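Local coordinates for protein PrgX (Enterococcus faecalis, PDB 2AWI) that acts as the receptor for the peptide sex pheromone cCF10 and, as a probable DNA-binding repressor, regulates plasmid conjugation, at residues Asn161-Tyr165 / Glu166-Ser170. The protein carries 1 engineered substitution. Sequence-based numbering, arbitrary orientation.
Sequences NVLPY and EEVSS
Y165 and S169, one turn apart, form the close-packed side of this helix start. CB of S169 sits over one face of the tyrosine ring, 4.0 Å from its centroid in a CH-pi contact; chi1 of 180° turns the ring from the backbone N and forward along the first turn. The phenol OH, hydrogen-bonded to E209 and Y213, ties the ring to helix 207-220. The carbonyl O of Y165 accepts two amides: S169 N at 2.9 Å, almost straight (171°), and V168 N at 3.0 Å, from above the carbonyl plane. Such a shift from i+3 to i+4 bonding illustrates how a first helical turn begins, here where the loop after helix 150-159 enters helix 165-172 of the TPR-family C-terminal region. P164 O contributes another i+3 bond, to E167 N at 3.1 Å. On the inward flank CB of L163 meets CG2 of V168 at 3.7 Å, while the leucine also packs on I134 and L138 of helix 128-142. The other flank is more exposed: E167, extended beyond CG, lies alongside the P164 ring and brings OE2 to 3.2 Å from the proline CD; the loose part is poorly ordered E166, OE2 only 4.1 Å from CD2 of Y165.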
ATOM      1  N   ASN A 161     -21.276 -28.918  -8.411  1.00 41.62           N
ATOM      2  CA  ASN A 161     -20.594 -28.712  -9.679  1.00 43.06           C
ATOM      3  C   ASN A 161     -21.444 -29.009 -10.916  1.00 43.07           C
ATOM      4  O   ASN A 161     -21.148 -28.524 -12.006  1.00 44.89           O
ATOM      5  CB  ASN A 161     -19.334 -29.577  -9.711  1.00 57.59           C
ATOM      6  CG  ASN A 161     -18.308 -29.077 -10.701  1.00 65.49           C
ATOM      7  OD1 ASN A 161     -17.701 -28.024 -10.501  1.00 75.01           O
ATOM      8  ND2 ASN A 161     -18.113 -29.823 -11.784  1.00 66.48           N
ATOM      9  N   VAL A 162     -22.497 -29.802 -10.757  1.00 46.50           N
ATOM     10  CA  VAL A 162     -23.339 -30.149 -11.895  1.00 44.89           C
ATOM     11  C   VAL A 162     -24.832 -30.007 -11.605  1.00 45.34           C
ATOM     12  O   VAL A 162     -25.666 -30.607 -12.288  1.00 47.44           O
ATOM     13  CB  VAL A 162     -23.066 -31.604 -12.351  1.00 42.91           C
ATOM     14  CG1 VAL A 162     -21.609 -31.768 -12.738  1.00 42.32           C
ATOM     15  CG2 VAL A 162     -23.428 -32.573 -11.235  1.00 43.34           C
ATOM     16  N   LEU A 163     -25.174 -29.205 -10.608  1.00 43.55           N
ATOM     17  CA  LEU A 163     -26.573 -29.035 -10.243  1.00 44.60           C
ATOM     18  C   LEU A 163     -26.834 -27.633  -9.701  1.00 44.75           C
ATOM     19  O   LEU A 163     -25.970 -27.037  -9.061  1.00 45.78           O
ATOM     20  CB  LEU A 163     -26.942 -30.073  -9.177  1.00 36.54           C
ATOM     21  CG  LEU A 163     -28.176 -30.960  -9.348  1.00 39.27           C
ATOM     22  CD1 LEU A 163     -28.168 -31.608 -10.726  1.00 39.51           C
ATOM     23  CD2 LEU A 163     -28.182 -32.021  -8.253  1.00 36.04           C
ATOM     24  N   PRO A 164     -28.027 -27.080  -9.968  1.00 48.09           N
ATOM     25  CA  PRO A 164     -28.321 -25.737  -9.457  1.00 48.09           C
ATOM     26  C   PRO A 164     -28.165 -25.783  -7.944  1.00 48.15           C
ATOM     27  O   PRO A 164     -28.519 -26.777  -7.312  1.00 47.90           O
ATOM     28  CB  PRO A 164     -29.768 -25.516  -9.888  1.00 35.64           C
ATOM     29  CG  PRO A 164     -29.848 -26.294 -11.179  1.00 38.99           C
ATOM     30  CD  PRO A 164     -29.117 -27.572 -10.831  1.00 36.63           C
ATOM     31  N   TYR A 165     -27.632 -24.718  -7.361  1.00 46.97           N
ATOM     32  CA  TYR A 165     -27.417 -24.674  -5.919  1.00 48.83           C
ATOM     33  C   TYR A 165     -28.581 -25.183  -5.065  1.00 49.59           C
ATOM     34  O   TYR A 165     -28.382 -25.975  -4.142  1.00 49.61           O
ATOM     35  CB  TYR A 165     -27.068 -23.249  -5.487  1.00 50.48           C
ATOM     36  CG  TYR A 165     -26.833 -23.124  -4.001  1.00 52.89           C
ATOM     37  CD1 TYR A 165     -25.685 -23.660  -3.409  1.00 46.15           C
ATOM     38  CD2 TYR A 165     -27.773 -22.505  -3.179  1.00 49.61           C
ATOM     39  CE1 TYR A 165     -25.484 -23.583  -2.033  1.00 46.63           C
ATOM     40  CE2 TYR A 165     -27.583 -22.422  -1.804  1.00 52.90           C
ATOM     41  CZ  TYR A 165     -26.438 -22.965  -1.238  1.00 53.66           C
ATOM     42  OH  TYR A 165     -26.252 -22.899   0.121  1.00 56.16           O
ATOM     43  N   GLU A 166     -29.795 -24.740  -5.376  1.00 60.51           N
ATOM     44  CA  GLU A 166     -30.969 -25.126  -4.596  1.00 61.45           C
ATOM     45  C   GLU A 166     -31.275 -26.622  -4.491  1.00 59.68           C
ATOM     46  O   GLU A 166     -31.838 -27.065  -3.493  1.00 58.81           O
ATOM     47  CB  GLU A 166     -32.205 -24.390  -5.115  1.00119.29           C
ATOM     48  CG  GLU A 166     -33.341 -24.341  -4.105  1.00119.29           C
ATOM     49  CD  GLU A 166     -32.959 -23.604  -2.825  1.00119.29           C
ATOM     50  OE1 GLU A 166     -33.779 -23.591  -1.880  1.00119.29           O
ATOM     51  OE2 GLU A 166     -31.843 -23.037  -2.766  1.00119.29           O
ATOM     52  N   GLU A 167     -30.915 -27.397  -5.510  1.00 46.90           N
ATOM     53  CA  GLU A 167     -31.167 -28.837  -5.487  1.00 46.71           C
ATOM     54  C   GLU A 167     -30.140 -29.582  -4.638  1.00 46.76           C
ATOM     55  O   GLU A 167     -30.292 -30.775  -4.370  1.00 48.67           O
ATOM     56  CB  GLU A 167     -31.129 -29.413  -6.903  1.00 53.52           C
ATOM     57  CG  GLU A 167     -32.187 -28.877  -7.838  1.00 57.48           C
ATOM     58  CD  GLU A 167     -32.145 -29.559  -9.190  1.00 60.84           C
ATOM     59  OE1 GLU A 167     -32.239 -30.808  -9.225  1.00 59.73           O
ATOM     60  OE2 GLU A 167     -32.019 -28.849 -10.214  1.00 64.27           O
ATOM     61  N   VAL A 168     -29.096 -28.877  -4.217  1.00 33.78           N
ATOM     62  CA  VAL A 168     -28.049 -29.493  -3.426  1.00 32.24           C
ATOM     63  C   VAL A 168     -28.052 -28.994  -1.989  1.00 33.81           C
ATOM     64  O   VAL A 168     -27.896 -29.779  -1.056  1.00 33.15           O
ATOM     65  CB  VAL A 168     -26.661 -29.217  -4.046  1.00 36.28           C
ATOM     66  CG1 VAL A 168     -25.574 -29.886  -3.224  1.00 31.91           C
ATOM     67  CG2 VAL A 168     -26.628 -29.717  -5.476  1.00 30.86           C
ATOM     68  N   SER A 169     -28.247 -27.692  -1.815  1.00 43.85           N
ATOM     69  CA  SER A 169     -28.242 -27.092  -0.484  1.00 44.61           C
ATOM     70  C   SER A 169     -28.968 -27.910   0.585  1.00 44.49           C
ATOM     71  O   SER A 169     -28.417 -28.177   1.652  1.00 43.79           O
ATOM     72  CB  SER A 169     -28.846 -25.686  -0.535  1.00 65.36           C
ATOM     73  OG  SER A 169     -30.208 -25.733  -0.923  1.00 65.75           O
ATOM     74  N   SER A 170     -30.200 -28.308   0.302  1.00 46.71           N
ATOM     75  CA  SER A 170     -30.980 -29.068   1.272  1.00 48.98           C
ATOM     76  C   SER A 170     -30.306 -30.384   1.655  1.00 47.93           C
ATOM     77  O   SER A 170     -30.572 -30.935   2.721  1.00 48.50           O
ATOM     78  CB  SER A 170     -32.390 -29.330   0.728  1.00 49.89           C
ATOM     79  OG  SER A 170     -32.346 -30.034  -0.499  1.00 51.40           O
TER